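Local coordinates for cellulosomal scaffoldin adaptor protein B (Acetivibrio cellulolyticus, PDB 3BWZ) that is an adaptor scaffoldin of the bacterial cellulosome, represented here by one type II cohesin module, a kind of domain that binds dockerin modules, at residues Asn33-Leu39 / Gly142-Trp148; Thr4-Val10 / Ala24-Asn30; Gly67-Ser72 / Glu108-Ala114. All blocks are in the same frame, centred on the assembly; numbering follows the deposited sequence. Where two conformers were deposited one is given.

In the fold
From the N terminus, the chain first closes contact 2, a short-range beta hairpin in which residues 24-30 return along residues 4-10. A few residues later strand 34-42 opens contact 1, whose partner, residues 142-148, arrives only after about a hundred more residues. Contact 3 is nested inside that long excursion: the loop 67-72 meets residues 108-114 as strand 111-120 begins. None of the three cross. Strand 111-120 lies beside strand 21-29 of the hairpin, so contacts 2 and 3 sit side by side in one sheet, while contact 1 packs against both: Leu39 meets Ile7 and Ile26, and the Phe34 ring reaches Ile28 and Val113 in the interior of the cohesin sandwich.

Contact 1. Residues Asn33-Leu39 / Gly142-Trp148; sequences NFSGCQL and GTVLFDW
The amide of Asn33 lies stacked over one face of the Trp148 indole, the two planes 12° apart. Its ND2 sits toward the rim, 3.4 Å from Trp148 CZ2, while Asn33 CB stands almost on the normal of the five-membered ring in a CH-pi contact. The Phe34 ring carries Gly36 N over the centre of one face, 3.5 Å above the plane, and takes Leu145 at its edge (Phe34 CE2 to Leu145 CD2 4.2 Å). The Phe146 ring instead turns its edge to the backbone, its CD1 3.8 Å from Cys37 N. Ser35, its OG between backbone N and carbonyl carbon (chi1 78°), donates to Asp147 O at 2.7 Å from above the carbonyl plane. All this belongs to the antiparallel pairing of strands 34-42 and 143-147 in the cohesin beta sandwich, where Gln38 and Val144 form a hydrogen-bonded pair (Gln38 N to Val144 O 2.9 Å, Val144 N to Gln38 O 2.8 Å). Cys37 and Leu145 meet on the inward face, where Leu39, Thr143 and Leu145 rest on Ile7 of strand 6-11. Strand 88-94 also pairs with strand 34-42, and helix 98-104 packs on Ser35 and sends Tyr101 edge-to-face against Trp148.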
ATOM      1  N   ASN A  33     -14.197   9.907   6.220  1.00  9.95           N
ATOM      2  CA  ASN A  33     -14.844   8.734   6.801  1.00  9.82           C
ATOM      3  C   ASN A  33     -14.271   7.409   6.310  1.00  8.80           C
ATOM      4  O   ASN A  33     -14.958   6.408   6.265  1.00  9.71           O
ATOM      5  CB  ASN A  33     -16.373   8.797   6.602  1.00 10.41           C
ATOM      6  CG  ASN A  33     -17.007  10.002   7.259  1.00 12.46           C
ATOM      7  OD1 ASN A  33     -18.107  10.457   6.849  1.00 16.23           O
ATOM      8  ND2 ASN A  33     -16.373  10.506   8.273  1.00 11.34           N
ATOM      9  N   PHE A  34     -12.973   7.408   6.028  1.00  8.68           N
ATOM     10  CA  PHE A  34     -12.272   6.227   5.572  1.00  7.92           C
ATOM     11  C   PHE A  34     -12.413   5.055   6.537  1.00  7.67           C
ATOM     12  O   PHE A  34     -12.204   5.220   7.727  1.00  8.25           O
ATOM     13  CB  PHE A  34     -10.790   6.576   5.433  1.00  7.49           C
ATOM     14  CG  PHE A  34      -9.919   5.411   5.016  1.00  7.52           C
ATOM     15  CD1 PHE A  34      -9.106   4.758   5.924  1.00  7.96           C
ATOM     16  CD2 PHE A  34      -9.907   4.979   3.711  1.00  7.63           C
ATOM     17  CE1 PHE A  34      -8.297   3.729   5.517  1.00  7.85           C
ATOM     18  CE2 PHE A  34      -9.099   3.973   3.311  1.00  7.87           C
ATOM     19  CZ  PHE A  34      -8.299   3.329   4.221  1.00  7.81           C
ATOM     20  N   SER A  35     -12.668   3.854   6.009  1.00  7.13           N
ATOM     21  CA  SER A  35     -12.749   2.651   6.816  1.00  7.52           C
ATOM     22  C   SER A  35     -11.963   1.448   6.301  1.00  7.16           C
ATOM     23  O   SER A  35     -11.965   0.425   6.959  1.00  8.27           O
ATOM     24  CB  SER A  35     -14.185   2.200   6.963  1.00  8.58           C
ATOM     25  OG  SER A  35     -14.629   1.542   5.776  1.00  9.22           O
ATOM     26  N   GLY A  36     -11.301   1.563   5.157  1.00  7.29           N
ATOM     27  CA  GLY A  36     -10.628   0.416   4.597  1.00  7.86           C
ATOM     28  C   GLY A  36     -10.344   0.577   3.131  1.00  6.98           C
ATOM     29  O   GLY A  36     -10.769   1.533   2.504  1.00  7.32           O
ATOM     30  N   CYS A  37      -9.625  -0.391   2.583  1.00  7.09           N
ATOM     31  CA  CYS A  37      -9.210  -0.308   1.198  1.00  7.21           C
ATOM     32  C   CYS A  37      -8.885  -1.670   0.620  1.00  7.09           C
ATOM     33  O   CYS A  37      -8.602  -2.610   1.360  1.00 11.28           O
ATOM     34  CB  CYS A  37      -8.013   0.627   1.028  1.00  7.83           C
ATOM     35  SG  CYS A  37      -6.536   0.160   1.954  1.00 11.19           S
ATOM     36  N   GLN A  38      -8.914  -1.759  -0.694  1.00  6.47           N
ATOM     37  CA  GLN A  38      -8.294  -2.824  -1.445  1.00  6.54           C
ATOM     38  C   GLN A  38      -7.317  -2.163  -2.414  1.00  6.55           C
ATOM     39  O   GLN A  38      -7.687  -1.205  -3.107  1.00  7.88           O
ATOM     40  CB  GLN A  38      -9.300  -3.679  -2.224  1.00  7.47           C
ATOM     41  CG  GLN A  38      -8.606  -4.751  -3.019  1.00  8.16           C
ATOM     42  CD  GLN A  38      -9.507  -5.665  -3.825  1.00  8.63           C
ATOM     43  OE1 GLN A  38     -10.713  -5.408  -3.998  1.00 10.21           O
ATOM     44  NE2 GLN A  38      -8.915  -6.705  -4.375  1.00  9.19           N
ATOM     45  N   LEU A  39      -6.082  -2.669  -2.451  1.00  6.35           N
ATOM     46  CA  LEU A  39      -5.011  -2.097  -3.247  1.00  6.38           C
ATOM     47  C   LEU A  39      -4.335  -3.164  -4.073  1.00  6.61           C
ATOM     48  O   LEU A  39      -4.200  -4.302  -3.644  1.00  7.27           O
ATOM     49  CB  LEU A  39      -3.985  -1.398  -2.347  1.00  7.15           C
ATOM     50  CG  LEU A  39      -4.566  -0.330  -1.413  1.00  7.15           C
ATOM     51  CD1 LEU A  39      -3.488   0.173  -0.479  1.00  9.44           C
ATOM     52  CD2 LEU A  39      -5.186   0.847  -2.163  1.00  8.87           C
ATOM     53  N   GLY A 142      -5.741   1.218  -9.446  1.00  8.89           N
ATOM     54  CA  GLY A 142      -5.341   0.175  -8.518  1.00  8.65           C
ATOM     55  C   GLY A 142      -5.786   0.345  -7.094  1.00  7.02           C
ATOM     56  O   GLY A 142      -5.353  -0.422  -6.242  1.00  8.50           O
ATOM     57  N   THR A 143      -6.680   1.301  -6.841  1.00  7.19           N
ATOM     58  CA  THR A 143      -7.129   1.604  -5.487  1.00  6.89           C
ATOM     59  C   THR A 143      -8.648   1.539  -5.363  1.00  6.54           C
ATOM     60  O   THR A 143      -9.366   2.049  -6.207  1.00  7.67           O
ATOM     61  CB  THR A 143      -6.609   2.988  -4.999  1.00  7.47           C
ATOM     62  OG1 THR A 143      -7.328   4.058  -5.617  1.00  7.87           O
ATOM     63  CG2 THR A 143      -5.109   3.150  -5.239  1.00  8.36           C
ATOM     64  N   VAL A 144      -9.104   0.959  -4.252  1.00  6.64           N
ATOM     65  CA  VAL A 144     -10.498   1.017  -3.865  1.00  7.21           C
ATOM     66  C   VAL A 144     -10.493   1.469  -2.410  1.00  7.40           C
ATOM     67  O   VAL A 144      -9.897   0.785  -1.562  1.00  7.87           O
ATOM     68  CB  VAL A 144     -11.230  -0.325  -4.001  1.00  7.70           C
ATOM     69  CG1 VAL A 144     -12.673  -0.163  -3.583  1.00  9.40           C
ATOM     70  CG2 VAL A 144     -11.160  -0.815  -5.404  1.00  9.73           C
ATOM     71  N   LEU A 145     -11.122   2.609  -2.128  1.00  6.82           N
ATOM     72  CA  LEU A 145     -11.239   3.111  -0.766  1.00  7.02           C
ATOM     73  C   LEU A 145     -12.684   3.022  -0.327  1.00  7.37           C
ATOM     74  O   LEU A 145     -13.581   3.267  -1.136  1.00  8.70           O
ATOM     75  CB  LEU A 145     -10.746   4.560  -0.697  1.00  8.04           C
ATOM     76  CG  LEU A 145      -9.383   4.868  -1.321  1.00  7.93           C
ATOM     77  CD1 LEU A 145      -9.045   6.349  -1.105  1.00 10.29           C
ATOM     78  CD2 LEU A 145      -8.283   3.936  -0.827  1.00  8.92           C
ATOM     79  N   PHE A 146     -12.899   2.666   0.928  1.00  7.63           N
ATOM     80  CA  PHE A 146     -14.235   2.526   1.501  1.00  8.16           C
ATOM     81  C   PHE A 146     -14.476   3.569   2.572  1.00  7.96           C
ATOM     82  O   PHE A 146     -13.552   3.929   3.295  1.00  8.29           O
ATOM     83  CB  PHE A 146     -14.422   1.142   2.130  1.00  9.39           C
ATOM     84  CG  PHE A 146     -14.254   0.035   1.166  1.00 10.51           C
ATOM     85  CD1 PHE A 146     -13.115  -0.741   1.161  1.00 13.33           C
ATOM     86  CD2 PHE A 146     -15.246  -0.255   0.253  1.00 12.48           C
ATOM     87  CE1 PHE A 146     -12.967  -1.769   0.246  1.00 16.78           C
ATOM     88  CE2 PHE A 146     -15.102  -1.299  -0.659  1.00 13.86           C
ATOM     89  CZ  PHE A 146     -13.964  -2.030  -0.660  1.00 15.62           C
ATOM     90  N   ASP A 147     -15.724   4.005   2.705  1.00  8.79           N
ATOM     91  CA  ASP A 147     -16.148   4.840   3.802  1.00  9.40           C
ATOM     92  C   ASP A 147     -16.767   3.992   4.918  1.00  8.72           C
ATOM     93  O   ASP A 147     -16.886   2.761   4.823  1.00  8.95           O
ATOM     94  CB  ASP A 147     -17.079   5.973   3.319  1.00 10.58           C
ATOM     95  CG  ASP A 147     -18.451   5.502   2.876  1.00 11.41           C
ATOM     96  OD1 ASP A 147     -18.920   4.449   3.330  1.00 11.75           O
ATOM     97  OD2 ASP A 147     -19.067   6.228   2.045  1.00 15.89           O
ATOM     98  N   TRP A 148     -17.154   4.652   5.990  1.00  9.00           N
ATOM     99  CA  TRP A 148     -17.608   3.947   7.173  1.00  9.57           C
ATOM    100  C   TRP A 148     -19.056   3.500   7.126  1.00 10.46           C
ATOM    101  O   TRP A 148     -19.551   2.956   8.103  1.00 10.85           O
ATOM    102  CB  TRP A 148     -17.262   4.710   8.451  1.00  9.97           C
ATOM    103  CG  TRP A 148     -17.908   6.030   8.668  1.00 10.57           C
ATOM    104  CD1 TRP A 148     -18.955   6.588   8.002  1.00 10.94           C
ATOM    105  CD2 TRP A 148     -17.581   6.932   9.732  1.00 10.31           C
ATOM    106  NE1 TRP A 148     -19.287   7.784   8.582  1.00 12.35           N
ATOM    107  CE2 TRP A 148     -18.471   8.006   9.658  1.00 11.70           C
ATOM    108  CE3 TRP A 148     -16.645   6.901  10.768  1.00 10.27           C
ATOM    109  CZ2 TRP A 148     -18.429   9.061  10.558  1.00 13.29           C
ATOM    110  CZ3 TRP A 148     -16.616   7.943  11.667  1.00 11.90           C
ATOM    111  CH2 TRP A 148     -17.512   9.006  11.560  1.00 13.18           C
TER
HETATM  112  O   HOH W   1      -7.441  -2.495  -5.897  1.00 28.03           O

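Contact 2. Residues Thr4-Val10 / Ala24-Asn30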
ATOM      1  N   THR A   4      -6.809  18.845  -0.104  1.00 27.12           N
ATOM      2  CA  THR A   4      -6.576  17.848  -1.151  1.00 23.95           C
ATOM      3  C   THR A   4      -6.620  16.454  -0.520  1.00 18.28           C
ATOM      4  O   THR A   4      -6.107  16.201   0.576  1.00 19.60           O
ATOM      5  CB  THR A   4      -5.286  18.058  -1.996  1.00 26.98           C
ATOM      6  OG1 THR A   4      -4.310  17.053  -1.711  1.00 31.82           O
ATOM      7  CG2 THR A   4      -4.701  19.458  -1.799  1.00 28.11           C
ATOM      8  N   SER A   5      -7.298  15.582  -1.229  1.00 13.98           N
ATOM      9  CA  SER A   5      -7.489  14.221  -0.796  1.00 11.30           C
ATOM     10  C   SER A   5      -6.656  13.310  -1.681  1.00 10.39           C
ATOM     11  O   SER A   5      -6.657  13.480  -2.894  1.00 11.92           O
ATOM     12  CB  SER A   5      -8.960  13.839  -0.893  1.00 14.12           C
ATOM     13  OG  SER A   5      -9.759  14.600   0.006  1.00 16.77           O
ATOM     14  N   SER A   6      -5.937  12.366  -1.092  1.00  9.12           N
ATOM     15  CA  SER A   6      -5.012  11.564  -1.872  1.00  8.72           C
ATOM     16  C   SER A   6      -4.656  10.255  -1.187  1.00  7.86           C
ATOM     17  O   SER A   6      -4.803  10.098   0.031  1.00  7.94           O
ATOM     18  CB  SER A   6      -3.717  12.329  -2.150  1.00  9.51           C
ATOM     19  OG  SER A   6      -3.054  12.635  -0.927  1.00 10.50           O
ATOM     20  N   ILE A   7      -4.124   9.345  -2.001  1.00  7.69           N
ATOM     21  CA  ILE A   7      -3.381   8.177  -1.531  1.00  7.11           C
ATOM     22  C   ILE A   7      -2.066   8.194  -2.292  1.00  6.99           C
ATOM     23  O   ILE A   7      -2.041   8.524  -3.485  1.00  8.13           O
ATOM     24  CB  ILE A   7      -4.172   6.871  -1.728  1.00  7.46           C
ATOM     25  CG1 ILE A   7      -3.402   5.677  -1.145  1.00  7.28           C
ATOM     26  CG2 ILE A   7      -4.571   6.651  -3.178  1.00  8.27           C
ATOM     27  CD1 ILE A   7      -4.250   4.398  -1.035  1.00  8.87           C
ATOM     28  N   GLU A   8      -0.976   7.864  -1.607  1.00  7.35           N
ATOM     29  CA  GLU A   8       0.365   7.952  -2.156  1.00  7.57           C
ATOM     30  C   GLU A   8       1.210   6.804  -1.676  1.00  6.92           C
ATOM     31  O   GLU A   8       1.127   6.400  -0.518  1.00  8.19           O
ATOM     32  CB  GLU A   8       1.033   9.272  -1.726  1.00  8.47           C
ATOM     33  CG  GLU A   8       2.414   9.514  -2.361  1.00  9.88           C
ATOM     34  CD  GLU A   8       3.016  10.879  -2.093  1.00 11.28           C
ATOM     35  OE1 GLU A   8       2.417  11.673  -1.373  1.00 14.33           O
ATOM     36  OE2 GLU A   8       4.126  11.134  -2.618  1.00 13.83           O
ATOM     37  N   ILE A   9       2.106   6.336  -2.532  1.00  6.81           N
ATOM     38  CA  ILE A   9       3.169   5.424  -2.135  1.00  6.72           C
ATOM     39  C   ILE A   9       4.416   6.258  -1.856  1.00  7.35           C
ATOM     40  O   ILE A   9       4.934   6.896  -2.742  1.00  8.70           O
ATOM     41  CB  ILE A   9       3.473   4.368  -3.200  1.00  7.61           C
ATOM     42  CG1 ILE A   9       2.206   3.645  -3.641  1.00  9.63           C
ATOM     43  CG2 ILE A   9       4.559   3.421  -2.728  1.00  8.74           C
ATOM     44  CD1 ILE A   9       2.414   2.670  -4.826  1.00  9.74           C
ATOM     45  N   VAL A  10       4.848   6.257  -0.603  1.00  7.55           N
ATOM     46  CA  VAL A  10       5.920   7.088  -0.096  1.00  9.07           C
ATOM     47  C   VAL A  10       7.087   6.206   0.317  1.00  8.12           C
ATOM     48  O   VAL A  10       6.907   5.332   1.137  1.00  9.70           O
ATOM     49  CB  VAL A  10       5.413   7.967   1.125  1.00  9.99           C
ATOM     50  CG1 VAL A  10       6.527   8.832   1.694  1.00 12.90           C
ATOM     51  CG2 VAL A  10       4.224   8.830   0.682  1.00 12.15           C
ATOM     52  N   ALA A  24       8.128   1.190   1.805  1.00  6.68           N
ATOM     53  CA  ALA A  24       7.067   1.881   1.089  1.00  7.19           C
ATOM     54  C   ALA A  24       5.864   2.013   2.029  1.00  7.28           C
ATOM     55  O   ALA A  24       5.208   1.038   2.386  1.00  9.55           O
ATOM     56  CB  ALA A  24       6.687   1.103  -0.170  1.00  8.13           C
ATOM     57  N   SER A  25       5.571   3.245   2.410  1.00  6.92           N
ATOM     58  CA  SER A  25       4.416   3.557   3.229  1.00  7.25           C
ATOM     59  C   SER A  25       3.277   4.007   2.343  1.00  6.92           C
ATOM     60  O   SER A  25       3.437   4.867   1.480  1.00  8.82           O
ATOM     61  CB  SER A  25       4.763   4.678   4.214  1.00  8.04           C
ATOM     62  OG  SER A  25       5.748   4.245   5.123  1.00  9.45           O
ATOM     63  N   ILE A  26       2.111   3.399   2.529  1.00  6.55           N
ATOM     64  CA  ILE A  26       0.918   3.727   1.772  1.00  6.39           C
ATOM     65  C   ILE A  26       0.120   4.718   2.604  1.00  5.85           C
ATOM     66  O   ILE A  26      -0.474   4.360   3.617  1.00  6.84           O
ATOM     67  CB  ILE A  26       0.073   2.504   1.431  1.00  7.38           C
ATOM     68  CG1 ILE A  26       0.869   1.449   0.643  1.00  9.96           C
ATOM     69  CG2 ILE A  26      -1.146   2.961   0.638  1.00  8.71           C
ATOM     70  CD1 ILE A  26       0.269   0.126   0.657  0.50  9.84           C
ATOM     71  N   ASN A  27       0.156   5.983   2.198  1.00  6.44           N
ATOM     72  CA  ASN A  27      -0.333   7.093   2.994  1.00  6.47           C
ATOM     73  C   ASN A  27      -1.559   7.712   2.365  1.00  7.10           C
ATOM     74  O   ASN A  27      -1.541   8.072   1.181  1.00  8.45           O
ATOM     75  CB  ASN A  27       0.737   8.179   3.172  1.00  7.72           C
ATOM     76  CG  ASN A  27       1.904   7.706   3.989  1.00  7.92           C
ATOM     77  OD1 ASN A  27       1.882   6.632   4.570  1.00  8.16           O
ATOM     78  ND2 ASN A  27       2.960   8.504   4.019  1.00 10.89           N
ATOM     79  N   ILE A  28      -2.600   7.879   3.170  1.00  7.15           N
ATOM     80  CA  ILE A  28      -3.785   8.610   2.761  1.00  7.61           C
ATOM     81  C   ILE A  28      -3.836   9.965   3.449  1.00  7.24           C
ATOM     82  O   ILE A  28      -3.324  10.105   4.553  1.00  8.06           O
ATOM     83  CB  ILE A  28      -5.106   7.816   2.983  1.00  7.51           C
ATOM     84  CG1 ILE A  28      -5.417   7.599   4.471  0.97  8.67           C
ATOM     85  CG2 ILE A  28      -5.079   6.498   2.231  0.97  9.35           C
ATOM     86  CD1 ILE A  28      -6.819   7.029   4.731  0.97  8.78           C
ATOM     87  N   LYS A  29      -4.457  10.918   2.782  1.00  8.41           N
ATOM     88  CA  LYS A  29      -4.694  12.238   3.311  1.00  9.30           C
ATOM     89  C   LYS A  29      -6.125  12.663   3.018  1.00  8.86           C
ATOM     90  O   LYS A  29      -6.561  12.655   1.867  1.00  9.79           O
ATOM     91  CB  LYS A  29      -3.754  13.248   2.663  1.00 10.82           C
ATOM     92  CG  LYS A  29      -3.810  14.625   3.217  0.50 15.16           C
ATOM     93  CD  LYS A  29      -2.728  15.505   2.629  0.50 15.71           C
ATOM     94  CE  LYS A  29      -3.178  16.349   1.441  0.50 19.81           C
ATOM     95  NZ  LYS A  29      -3.544  15.528   0.247  0.50 24.64           N
ATOM     96  N   ASN A  30      -6.827  13.082   4.067  1.00  9.96           N
ATOM     97  CA  ASN A  30      -8.141  13.695   3.934  1.00 10.81           C
ATOM     98  C   ASN A  30      -9.125  12.843   3.176  1.00 10.83           C
ATOM     99  O   ASN A  30      -9.867  13.343   2.344  1.00 11.93           O
ATOM    100  CB  ASN A  30      -8.029  15.088   3.307  1.00 12.38           C
ATOM    101  CG  ASN A  30      -7.158  16.004   4.111  1.00 16.64           C
ATOM    102  OD1 ASN A  30      -7.216  16.006   5.342  1.00 17.89           O
ATOM    103  ND2 ASN A  30      -6.308  16.755   3.433  1.00 21.21           N
TER
HETATM  104  O   HOH W   2      -1.541  10.841   0.461  1.00 12.44           O
HETATM  105  O   HOH W   3      -1.514  14.871  -1.021  1.00 22.87           O
HETATM  106  O   HOH W   4       8.250   4.781   4.303  1.00  9.61           O
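Ser6 with Lys29, Glu8 with Asn27 and Val10 with Ser25 are the hydrogen-bonded pairs of this antiparallel beta hairpin of strands 6-11 and 21-29. In the conformers given for Ile26 and Ile28, each one of two deposited, Ile7 lies alongside Ile26, Ile7 CD1 touching Ile26 CG2 at 3.8 Å, and Ile7 CG1, anti to its own backbone N (chi1 -176°), runs past Ile28 CG2. On the other face Val10 CG2 meets Asn27 ND2 at 3.6 Å. Where the pairing runs out, polar groups converge on Thr4 O: Asn30 ND2 donates to it at 2.9 Å with the oxygen in its amide plane, and in one of two deposited conformers Lys29 NZ reaches it at 2.7 Å from the opposite face of the carbonyl. The same lysine also donates to Thr4 OG1, while Ser5 OG bonds to Asn30 O at 2.7 Å. In the next shell Thr112 OG1 is hydrogen-bonded to Asn27 OD1, which would hold the amide in its rotation. Strand 158-165 runs parallel to strand 6-11 on its other edge, and Leu39 and Phe34 face the isoleucines. One of the waters bridging the strands lies 2.7 Å from Ser6 OG and donates to Asn27 O at 2.9 Å.

Contact 3. Residues Gly67-Ser72 / Glu108-Ala114; sequences GTILNS and EQTGTVA
The loop that follows the short strand 65-66 folds over the beginning of strand 111-120, joined to it through Thr68 and Thr112. Thr112 O accepts two backbone N-H groups: Thr68 N at 2.8 Å, in the carbonyl plane and on a lone pair, and Ile69 N at 3.2 Å, tilted well out of that plane. The exchange is returned by Thr112 N, which donates to Thr68 OG1 along a nearly straight line (2.9 Å, 171°). That hydroxyl stands between the backbone N and carbonyl carbon of Thr68 (chi1 61°), a setting that presents it to the strand. Gly67, without a side chain, lets its CA approach Thr112 O to 3.3 Å. In the jelly-roll beta sandwich of cohesins this loop helps close the interior: Ile69 CD1 packs on Val113 CG1 at 3.7 Å, and Leu70 runs alongside the same valine, while Phe34 of strand 34-42 and Ile28 of strand 21-29 also touch this cluster. Glu108, in one of its two deposited conformers, slides past Ile69 in the opposite direction and accepts from Leu70 N at OE1, 2.8 Å away and above the carboxylate plane. Its OE2 is bonded to the hydroxyl of Tyr95 and accepts from a water that is also bonded to Ser72 OG and Asn71 N. The backbone O of Glu108 is buried with no polar partner in the model.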
ATOM      1  N   GLY A  67       0.335  -0.137   9.613  1.00  9.40           N
ATOM      2  CA  GLY A  67       0.624   1.271   9.537  1.00  9.28           C
ATOM      3  C   GLY A  67       0.199   1.987  10.799  1.00  8.90           C
ATOM      4  O   GLY A  67       0.257   1.424  11.890  1.00 11.32           O
ATOM      5  N   THR A  68      -0.192   3.250  10.649  1.00  8.20           N
ATOM      6  CA  THR A  68      -0.593   4.097  11.765  1.00  8.92           C
ATOM      7  C   THR A  68      -2.103   4.257  11.894  1.00  9.50           C
ATOM      8  O   THR A  68      -2.567   4.821  12.888  1.00 11.44           O
ATOM      9  CB  THR A  68       0.051   5.487  11.660  1.00  9.20           C
ATOM     10  OG1 THR A  68      -0.392   6.069  10.461  1.00  9.14           O
ATOM     11  CG2 THR A  68       1.571   5.420  11.662  1.00 13.27           C
ATOM     12  N   ILE A  69      -2.856   3.755  10.927  1.00  8.46           N
ATOM     13  CA  ILE A  69      -4.303   3.705  10.994  1.00  8.73           C
ATOM     14  C   ILE A  69      -4.749   2.294  10.602  1.00  8.59           C
ATOM     15  O   ILE A  69      -3.922   1.471  10.267  1.00  9.23           O
ATOM     16  CB  ILE A  69      -4.997   4.785  10.117  1.00  9.07           C
ATOM     17  CG1 ILE A  69      -4.647   4.651   8.637  1.00  9.42           C
ATOM     18  CG2 ILE A  69      -4.711   6.190  10.655  1.00 11.20           C
ATOM     19  CD1 ILE A  69      -5.424   5.607   7.736  1.00 11.17           C
ATOM     20  N   LEU A  70      -6.042   2.000  10.743  1.00  9.28           N
ATOM     21  CA  LEU A  70      -6.601   0.647  10.530  1.00  9.32           C
ATOM     22  C   LEU A  70      -6.039  -0.341  11.541  1.00  9.59           C
ATOM     23  O   LEU A  70      -5.902  -1.530  11.274  1.00 11.79           O
ATOM     24  CB  LEU A  70      -6.461   0.119   9.102  1.00 10.32           C
ATOM     25  CG  LEU A  70      -7.164   0.938   8.029  1.00 10.54           C
ATOM     26  CD1 LEU A  70      -6.893   0.333   6.655  1.00 12.28           C
ATOM     27  CD2 LEU A  70      -8.668   1.041   8.298  1.00 14.75           C
ATOM     28  N   ASN A  71      -5.794   0.164  12.736  1.00  9.10           N
ATOM     29  CA  ASN A  71      -5.167  -0.550  13.824  1.00 10.89           C
ATOM     30  C   ASN A  71      -6.073  -0.777  15.038  1.00 11.84           C
ATOM     31  O   ASN A  71      -5.645  -1.366  16.038  1.00 15.27           O
ATOM     32  CB  ASN A  71      -3.887   0.253  14.207  1.00 14.18           C
ATOM     33  CG  ASN A  71      -2.702  -0.139  13.434  0.50 12.74           C
ATOM     34  OD1 ASN A  71      -2.539  -1.234  12.889  0.50 14.22           O
ATOM     35  ND2 ASN A  71      -1.848   0.853  13.304  0.50 14.67           N
ATOM     36  N   SER A  72      -7.324  -0.346  14.948  1.00  9.51           N
ATOM     37  CA  SER A  72      -8.261  -0.465  16.072  1.00  8.85           C
ATOM     38  C   SER A  72      -9.051  -1.769  15.985  1.00  9.88           C
ATOM     39  O   SER A  72      -9.192  -2.361  14.920  1.00 10.31           O
ATOM     40  CB  SER A  72      -9.242   0.696  16.078  1.00  9.45           C
ATOM     41  OG  SER A  72      -8.535   1.926  16.180  1.00  9.86           O
ATOM     42  N   GLU A 108     -10.541   7.903  10.750  1.00  9.86           N
ATOM     43  CA  GLU A 108      -9.125   7.842  10.389  0.50  9.41           C
ATOM     44  C   GLU A 108      -8.905   8.283   8.956  1.00 10.01           C
ATOM     45  O   GLU A 108      -8.746   7.458   8.063  1.00 11.46           O
ATOM     46  CB  GLU A 108      -8.679   6.406  10.493  0.50 10.15           C
ATOM     47  CG  GLU A 108      -8.804   5.846  11.846  0.50  9.99           C
ATOM     48  CD  GLU A 108      -8.498   4.385  11.864  0.50  8.76           C
ATOM     49  OE1 GLU A 108      -8.214   3.783  10.801  0.50  9.55           O
ATOM     50  OE2 GLU A 108      -8.540   3.827  12.963  0.50  8.55           O
ATOM     51  N   GLN A 109      -8.883   9.598   8.727  1.00  9.61           N
ATOM     52  CA  GLN A 109      -8.885  10.182   7.384  1.00  9.93           C
ATOM     53  C   GLN A 109      -7.500  10.387   6.811  1.00  9.14           C
ATOM     54  O   GLN A 109      -7.364  10.543   5.588  1.00  9.48           O
ATOM     55  CB  GLN A 109      -9.658  11.504   7.394  1.00 10.56           C
ATOM     56  CG  GLN A 109     -11.068  11.308   7.944  1.00 11.46           C
ATOM     57  CD  GLN A 109     -11.986  12.475   7.716  1.00 13.10           C
ATOM     58  OE1 GLN A 109     -11.553  13.626   7.465  1.00 19.37           O
ATOM     59  NE2 GLN A 109     -13.241  12.210   7.768  1.00 10.40           N
ATOM     60  N   THR A 110      -6.494  10.406   7.682  1.00  8.88           N
ATOM     61  CA  THR A 110      -5.118  10.694   7.292  1.00  8.77           C
ATOM     62  C   THR A 110      -4.210   9.762   8.061  1.00  8.39           C
ATOM     63  O   THR A 110      -4.261   9.712   9.288  1.00  9.28           O
ATOM     64  CB  THR A 110      -4.752  12.153   7.593  1.00  9.70           C
ATOM     65  OG1 THR A 110      -5.568  12.988   6.768  1.00 11.00           O
ATOM     66  CG2 THR A 110      -3.285  12.440   7.307  1.00 11.60           C
ATOM     67  N   GLY A 111      -3.362   9.024   7.349  1.00  8.09           N
ATOM     68  CA  GLY A 111      -2.388   8.156   7.998  1.00  8.49           C
ATOM     69  C   GLY A 111      -1.845   7.120   7.058  1.00  7.41           C
ATOM     70  O   GLY A 111      -2.116   7.148   5.862  1.00  8.52           O
ATOM     71  N   THR A 112      -1.044   6.218   7.608  1.00  7.29           N
ATOM     72  CA  THR A 112      -0.418   5.162   6.822  1.00  6.98           C
ATOM     73  C   THR A 112      -1.258   3.910   6.969  1.00  6.66           C
ATOM     74  O   THR A 112      -1.403   3.391   8.081  1.00  7.30           O
ATOM     75  CB  THR A 112       1.036   4.918   7.307  1.00  7.72           C
ATOM     76  OG1 THR A 112       1.775   6.143   7.187  1.00  8.90           O
ATOM     77  CG2 THR A 112       1.714   3.792   6.549  1.00  8.28           C
ATOM     78  N   VAL A 113      -1.828   3.440   5.875  1.00  6.39           N
ATOM     79  CA  VAL A 113      -2.703   2.296   5.940  1.00  7.23           C
ATOM     80  C   VAL A 113      -1.947   0.984   6.052  1.00  7.01           C
ATOM     81  O   VAL A 113      -2.491   0.029   6.588  1.00  9.68           O
ATOM     82  CB  VAL A 113      -3.708   2.265   4.770  1.00  9.70           C
ATOM     83  CG1 VAL A 113      -4.600   3.475   4.781  1.00 13.25           C
ATOM     84  CG2 VAL A 113      -3.080   2.108   3.453  1.00 11.75           C
ATOM     85  N   ALA A 114      -0.742   0.928   5.500  1.00  6.80           N
ATOM     86  CA  ALA A 114       0.030  -0.296   5.419  1.00  8.09           C
ATOM     87  C   ALA A 114       1.428   0.083   4.993  1.00  7.31           C
ATOM     88  O   ALA A 114       1.644   1.151   4.405  1.00  7.27           O
ATOM     89  CB  ALA A 114      -0.610  -1.254   4.380  1.00 12.47           C
TER
HETATM   90  O   HOH W   5      -6.269   2.412  14.467  0.50  9.49           O